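Local coordinates for glycine cleavage system H protein (Mycobacterium tuberculosis, PDB 3IFT), which probably shuttles the methylamine group of glycine from the P protein to the T protein of the glycine cleavage system, on a covalently bound lipoyl arm, at residues A[22-27]-A[32-37]; A[16-21]-A[103-108]. One frame throughout, in Å; residues are numbered along the deposited sequence.

Contact 1 (A[22-27]-A[32-37]); sequences HEWIRR and TVRVGI
H22 meets I37 through its backbone: I37 CA lies 3.3 Å from H22 O, a bent CA-H...O contact. E23 pairs with I37 without hydrogen bonds. Its chain is extended beyond CG, and OE1 comes 3.8 Å from V35 CG1, while OE2 accepts from Y79 N. W24 carries much of the contact. Its N donates to G36 O at 2.8 Å, and its O accepts a longer bond from G36 N. CG of W24 stands between its backbone N and carbonyl carbon (chi1 55°), which folds the indole back over the partner strand. The backbone of G36 lies under one face, with G36 CA 3.6 Å from the centroid of the five-membered ring in a CH-pi contact. I37 O sits at the ring edge, and NE1 is hydrogen-bonded to P104 O. On the other side of the sheet, I25 CG2 presses tightly on V33 CB (3.4 Å). R26 and R34 form the next hydrogen-bonded pair. R26 N donates to R34 O and R34 N to R26 O, each at 2.7 Å. The R26 guanidinium has W24 CZ3 over one face and bonds to Y105 O. R34 runs beside W24, its CG 3.8 Å from W24 CH2, toward a salt bridge with D112. R27 pairs with V33 without hydrogen bonds. The two strands form an antiparallel beta hairpin within the larger antiparallel sheet. Strand 17-18 flanks it along 23-29 and strand 111-114 along 32-37; helix 123-126 touches R27 and V33, and helix 39-45 touches H22 and I37.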
loop_
_atom_site.group_PDB
_atom_site.type_symbol
_atom_site.label_atom_id
_atom_site.label_comp_id
_atom_site.label_asym_id
_atom_site.label_seq_id
_atom_site.Cartn_x
_atom_site.Cartn_y
_atom_site.Cartn_z
ATOM N N HIS A 22 7.040 -3.495 0.424
ATOM C CA HIS A 22 6.954 -2.438 -0.590
ATOM C C HIS A 22 5.586 -1.843 -0.712
ATOM O O HIS A 22 5.138 -1.457 -1.796
ATOM C CB HIS A 22 7.443 -2.930 -1.960
ATOM C CG HIS A 22 8.698 -3.740 -1.870
ATOM N ND1 HIS A 22 9.913 -3.183 -1.543
ATOM C CD2 HIS A 22 8.913 -5.068 -1.996
ATOM C CE1 HIS A 22 10.829 -4.132 -1.485
ATOM N NE2 HIS A 22 10.248 -5.288 -1.745
ATOM N N GLU A 23 4.930 -1.731 0.424
ATOM C CA GLU A 23 3.729 -0.960 0.495
ATOM C C GLU A 23 4.033 0.311 1.195
ATOM O O GLU A 23 4.960 0.383 1.991
ATOM C CB GLU A 23 2.632 -1.724 1.178
ATOM C CG GLU A 23 2.140 -2.811 0.239
ATOM C CD GLU A 23 1.146 -3.758 0.848
ATOM O OE1 GLU A 23 0.374 -3.328 1.730
ATOM O OE2 GLU A 23 1.142 -4.935 0.431
ATOM N N TRP A 24 3.259 1.330 0.867
ATOM C CA TRP A 24 3.383 2.580 1.572
ATOM C C TRP A 24 2.083 2.824 2.276
ATOM O O TRP A 24 1.045 2.285 1.905
ATOM C CB TRP A 24 3.764 3.746 0.659
ATOM C CG TRP A 24 2.867 3.959 -0.497
ATOM C CD1 TRP A 24 3.026 3.438 -1.745
ATOM C CD2 TRP A 24 1.651 4.720 -0.532
ATOM N NE1 TRP A 24 1.997 3.863 -2.577
ATOM C CE2 TRP A 24 1.139 4.644 -1.863
ATOM C CE3 TRP A 24 0.941 5.450 0.413
ATOM C CZ2 TRP A 24 -0.073 5.252 -2.248
ATOM C CZ3 TRP A 24 -0.223 6.076 0.025
ATOM C CH2 TRP A 24 -0.731 5.959 -1.295
ATOM N N ILE A 25 2.173 3.653 3.297
ATOM C CA ILE A 25 1.063 3.929 4.193
ATOM C C ILE A 25 1.132 5.404 4.435
ATOM O O ILE A 25 2.160 5.920 4.918
ATOM C CB ILE A 25 1.202 3.170 5.521
ATOM C CG1 ILE A 25 1.234 1.671 5.249
ATOM C CG2 ILE A 25 0.018 3.522 6.471
ATOM C CD1 ILE A 25 2.623 1.063 5.216
ATOM N N ARG A 26 0.070 6.081 4.013
ATOM C CA ARG A 26 -0.104 7.482 4.274
ATOM C C ARG A 26 -1.208 7.702 5.291
ATOM O O ARG A 26 -2.341 7.266 5.093
ATOM C CB ARG A 26 -0.481 8.218 3.010
ATOM C CG ARG A 26 -0.584 9.713 3.240
ATOM C CD ARG A 26 -1.028 10.417 1.967
ATOM N NE ARG A 26 0.042 10.369 1.003
ATOM C CZ ARG A 26 -0.023 9.857 -0.218
ATOM N NH1 ARG A 26 -1.163 9.397 -0.715
ATOM N NH2 ARG A 26 1.079 9.863 -0.974
ATOM N N ARG A 27 -0.911 8.425 6.351
ATOM C CA ARG A 27 -1.983 8.738 7.287
ATOM C C ARG A 27 -2.872 9.776 6.642
ATOM O O ARG A 27 -2.454 10.890 6.450
ATOM C CB ARG A 27 -1.426 9.280 8.584
ATOM C CG ARG A 27 -2.531 9.701 9.503
ATOM C CD ARG A 27 -1.994 9.973 10.880
ATOM N NE ARG A 27 -3.031 9.726 11.877
ATOM C CZ ARG A 27 -2.792 9.348 13.121
ATOM N NH1 ARG A 27 -1.534 9.183 13.540
ATOM N NH2 ARG A 27 -3.810 9.154 13.954
ATOM N N THR A 32 -7.495 6.856 9.526
ATOM C CA THR A 32 -7.407 6.307 8.202
ATOM C C THR A 32 -5.989 6.366 7.667
ATOM O O THR A 32 -5.272 7.370 7.816
ATOM C CB THR A 32 -8.326 7.074 7.238
ATOM O OG1 THR A 32 -9.666 6.988 7.724
ATOM C CG2 THR A 32 -8.276 6.479 5.847
ATOM N N VAL A 33 -5.585 5.270 7.047
ATOM C CA VAL A 33 -4.387 5.290 6.253
ATOM C C VAL A 33 -4.774 4.957 4.831
ATOM O O VAL A 33 -5.730 4.218 4.574
ATOM C CB VAL A 33 -3.321 4.327 6.756
ATOM C CG1 VAL A 33 -2.816 4.756 8.109
ATOM C CG2 VAL A 33 -3.867 2.900 6.808
ATOM N N ARG A 34 -4.023 5.534 3.911
ATOM C CA ARG A 34 -4.097 5.141 2.544
ATOM C C ARG A 34 -2.877 4.282 2.250
ATOM O O ARG A 34 -1.804 4.507 2.792
ATOM C CB ARG A 34 -4.135 6.357 1.659
ATOM C CG ARG A 34 -4.213 5.984 0.203
ATOM C CD ARG A 34 -4.904 7.072 -0.567
ATOM N NE ARG A 34 -6.326 7.102 -0.271
ATOM C CZ ARG A 34 -7.211 7.819 -0.963
ATOM N NH1 ARG A 34 -6.812 8.537 -1.995
ATOM N NH2 ARG A 34 -8.496 7.779 -0.645
ATOM N N VAL A 35 -3.060 3.308 1.378
ATOM C CA VAL A 35 -2.069 2.329 1.074
ATOM C C VAL A 35 -1.907 2.129 -0.423
ATOM O O VAL A 35 -2.880 2.065 -1.185
ATOM C CB VAL A 35 -2.474 0.993 1.740
ATOM C CG1 VAL A 35 -1.460 -0.061 1.521
ATOM C CG2 VAL A 35 -2.714 1.210 3.263
ATOM N N GLY A 36 -0.652 2.006 -0.841
ATOM C CA GLY A 36 -0.322 1.632 -2.196
ATOM C C GLY A 36 0.969 0.869 -2.181
ATOM O O GLY A 36 1.491 0.462 -1.122
ATOM N N ILE A 37 1.483 0.642 -3.375
ATOM C CA ILE A 37 2.793 0.040 -3.506
ATOM C C ILE A 37 3.773 1.102 -3.900
ATOM O O ILE A 37 3.427 2.127 -4.494
ATOM C CB ILE A 37 2.842 -1.136 -4.504
ATOM C CG1 ILE A 37 2.368 -0.716 -5.909
ATOM C CG2 ILE A 37 2.041 -2.318 -3.971
ATOM C CD1 ILE A 37 2.708 -1.762 -6.936
#

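Contact 2 (A[16-21]-A[103-108]); sequences LHYTAE and DPYGAG
L16 and Y105 lean across each other at a slant. One methyl of the leucine, CD1, does the touching. It lies 3.4 Å from Y105 CD1 and 3.8 Å from Y105 CE1, so it touches the CD1-CE1 bond of the ring. The Y18 side chain crosses that of Y105 at about a right angle. Here the approach is looser: Y18 CE1 is 4.2 Å from Y105 CE1, and equally far from Y105 OH. No hydrogen bond joins the two segments. Each phenol oxygen is held by other parts of the chain. Y18 OH bonds to P13 O, and Y105 OH to D11 O and D39 N, which anchors the far end of each ring. Y105 has CG anti to its carbonyl carbon (chi1 -55°), and this directs the ring at the N-terminal strand. The tyrosine sits at the third position of a type I beta turn, D103 to G106, just after helix 99-102. The contact thus joins L16 and Y18, in the region of the edge strand of the six-stranded sheet, to the loop that leads into strand 111-114. D103 fixes the turn that presents Y105: its backbone O accepts from G106 N and G108 N, and its OD2 takes a nearly straight bond, 2.8 Å, from A107 N. The ring of Y136 stacks on that of Y18.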
loop_
_atom_site.group_PDB
_atom_site.type_symbol
_atom_site.label_atom_id
_atom_site.label_comp_id
_atom_site.label_asym_id
_atom_site.label_seq_id
_atom_site.Cartn_x
_atom_site.Cartn_y
_atom_site.Cartn_z
ATOM N N LEU A 16 5.790 9.175 4.085
ATOM C CA LEU A 16 5.053 7.947 4.129
ATOM C C LEU A 16 5.729 6.955 5.042
ATOM O O LEU A 16 6.905 7.078 5.375
ATOM C CB LEU A 16 4.987 7.346 2.737
ATOM C CG LEU A 16 4.215 8.161 1.715
ATOM C CD1 LEU A 16 4.434 7.561 0.333
ATOM C CD2 LEU A 16 2.780 8.182 2.095
ATOM N N HIS A 17 4.962 5.958 5.439
ATOM C CA HIS A 17 5.534 4.794 6.049
ATOM C C HIS A 17 5.457 3.697 5.056
ATOM O O HIS A 17 4.723 3.787 4.071
ATOM C CB HIS A 17 4.787 4.392 7.303
ATOM C CG HIS A 17 5.034 5.303 8.469
ATOM N ND1 HIS A 17 4.216 6.377 8.758
ATOM C CD2 HIS A 17 5.996 5.294 9.426
ATOM C CE1 HIS A 17 4.653 6.981 9.851
ATOM N NE2 HIS A 17 5.732 6.345 10.277
ATOM N N TYR A 18 6.244 2.664 5.330
ATOM C CA TYR A 18 6.435 1.578 4.416
ATOM C C TYR A 18 6.457 0.279 5.110
ATOM O O TYR A 18 6.722 0.184 6.319
ATOM C CB TYR A 18 7.739 1.734 3.666
ATOM C CG TYR A 18 7.769 2.995 2.903
ATOM C CD1 TYR A 18 7.333 3.030 1.604
ATOM C CD2 TYR A 18 8.137 4.182 3.514
ATOM C CE1 TYR A 18 7.314 4.215 0.893
ATOM C CE2 TYR A 18 8.123 5.358 2.831
ATOM C CZ TYR A 18 7.719 5.387 1.514
ATOM O OH TYR A 18 7.718 6.575 0.790
ATOM N N THR A 19 6.171 -0.752 4.324
ATOM C CA THR A 19 6.471 -2.087 4.758
ATOM C C THR A 19 7.630 -2.588 3.930
ATOM O O THR A 19 7.876 -2.117 2.803
ATOM C CB THR A 19 5.267 -3.006 4.570
ATOM O OG1 THR A 19 5.049 -3.208 3.184
ATOM C CG2 THR A 19 4.003 -2.421 5.215
ATOM N N ALA A 20 8.310 -3.580 4.474
ATOM C CA ALA A 20 9.376 -4.300 3.780
ATOM C C ALA A 20 8.887 -4.925 2.481
ATOM O O ALA A 20 9.667 -5.200 1.588
ATOM C CB ALA A 20 9.946 -5.405 4.694
ATOM N N GLU A 21 7.594 -5.137 2.377
ATOM C CA GLU A 21 7.037 -5.803 1.218
ATOM C C GLU A 21 6.588 -4.742 0.224
ATOM O O GLU A 21 5.824 -5.049 -0.662
ATOM C CB GLU A 21 5.879 -6.700 1.582
ATOM C CG GLU A 21 6.277 -7.910 2.416
ATOM C CD GLU A 21 6.576 -7.528 3.831
ATOM O OE1 GLU A 21 5.768 -6.779 4.375
ATOM O OE2 GLU A 21 7.625 -7.938 4.378
ATOM N N ASP A 103 1.799 6.482 -11.126
ATOM C CA ASP A 103 1.681 7.404 -10.022
ATOM C C ASP A 103 1.470 6.655 -8.706
ATOM O O ASP A 103 0.448 6.811 -8.054
ATOM C CB ASP A 103 0.577 8.415 -10.338
ATOM C CG ASP A 103 0.526 9.546 -9.354
ATOM O OD1 ASP A 103 1.528 9.791 -8.636
ATOM O OD2 ASP A 103 -0.550 10.162 -9.272
ATOM N N PRO A 104 2.465 5.847 -8.320
ATOM C CA PRO A 104 2.290 4.853 -7.250
ATOM C C PRO A 104 1.871 5.433 -5.916
ATOM O O PRO A 104 1.176 4.781 -5.166
ATOM C CB PRO A 104 3.681 4.216 -7.132
ATOM C CG PRO A 104 4.600 5.167 -7.806
ATOM C CD PRO A 104 3.827 5.795 -8.889
ATOM N N TYR A 105 2.301 6.654 -5.652
ATOM C CA TYR A 105 1.971 7.375 -4.430
ATOM C C TYR A 105 0.796 8.333 -4.570
ATOM O O TYR A 105 0.423 8.960 -3.603
ATOM C CB TYR A 105 3.168 8.144 -3.950
ATOM C CG TYR A 105 4.362 7.277 -3.771
ATOM C CD1 TYR A 105 4.355 6.257 -2.832
ATOM C CD2 TYR A 105 5.501 7.446 -4.566
ATOM C CE1 TYR A 105 5.456 5.448 -2.649
ATOM C CE2 TYR A 105 6.594 6.626 -4.395
ATOM C CZ TYR A 105 6.566 5.637 -3.427
ATOM O OH TYR A 105 7.628 4.817 -3.235
ATOM N N GLY A 106 0.220 8.453 -5.761
ATOM C CA GLY A 106 -0.816 9.473 -5.990
ATOM C C GLY A 106 -2.068 8.760 -6.395
ATOM O O GLY A 106 -2.694 8.096 -5.575
ATOM N N ALA A 107 -2.391 8.848 -7.690
ATOM C CA ALA A 107 -3.606 8.290 -8.258
ATOM C C ALA A 107 -3.549 6.776 -8.310
ATOM O O ALA A 107 -4.540 6.143 -8.561
ATOM C CB ALA A 107 -3.805 8.856 -9.709
ATOM N N GLY A 108 -2.364 6.203 -8.117
ATOM C CA GLY A 108 -2.207 4.781 -8.140
ATOM C C GLY A 108 -2.392 4.137 -6.793
ATOM O O GLY A 108 -2.126 2.964 -6.658
#

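How the contacts relate
From the N terminus, the chain first lays down 16-21, one half of contact 2, and turns at once into strand 23-29. Contact 1 closes early, a short hairpin with four residues between its segments. Contact 2 closes much later, when 103-108 returns after 81 residues that include the three-stranded sheet and the predicted lipoyl attachment site. Contact 1 is therefore enclosed by contact 2, without crossing it. The two also touch directly. H17 O probably receives a hydrogen bond from I25 N, joining the edge strand to the hairpin. W24 CD1 packs on Y105 CE1, and P104 CB on I37 O, setting the late loop against the hairpin.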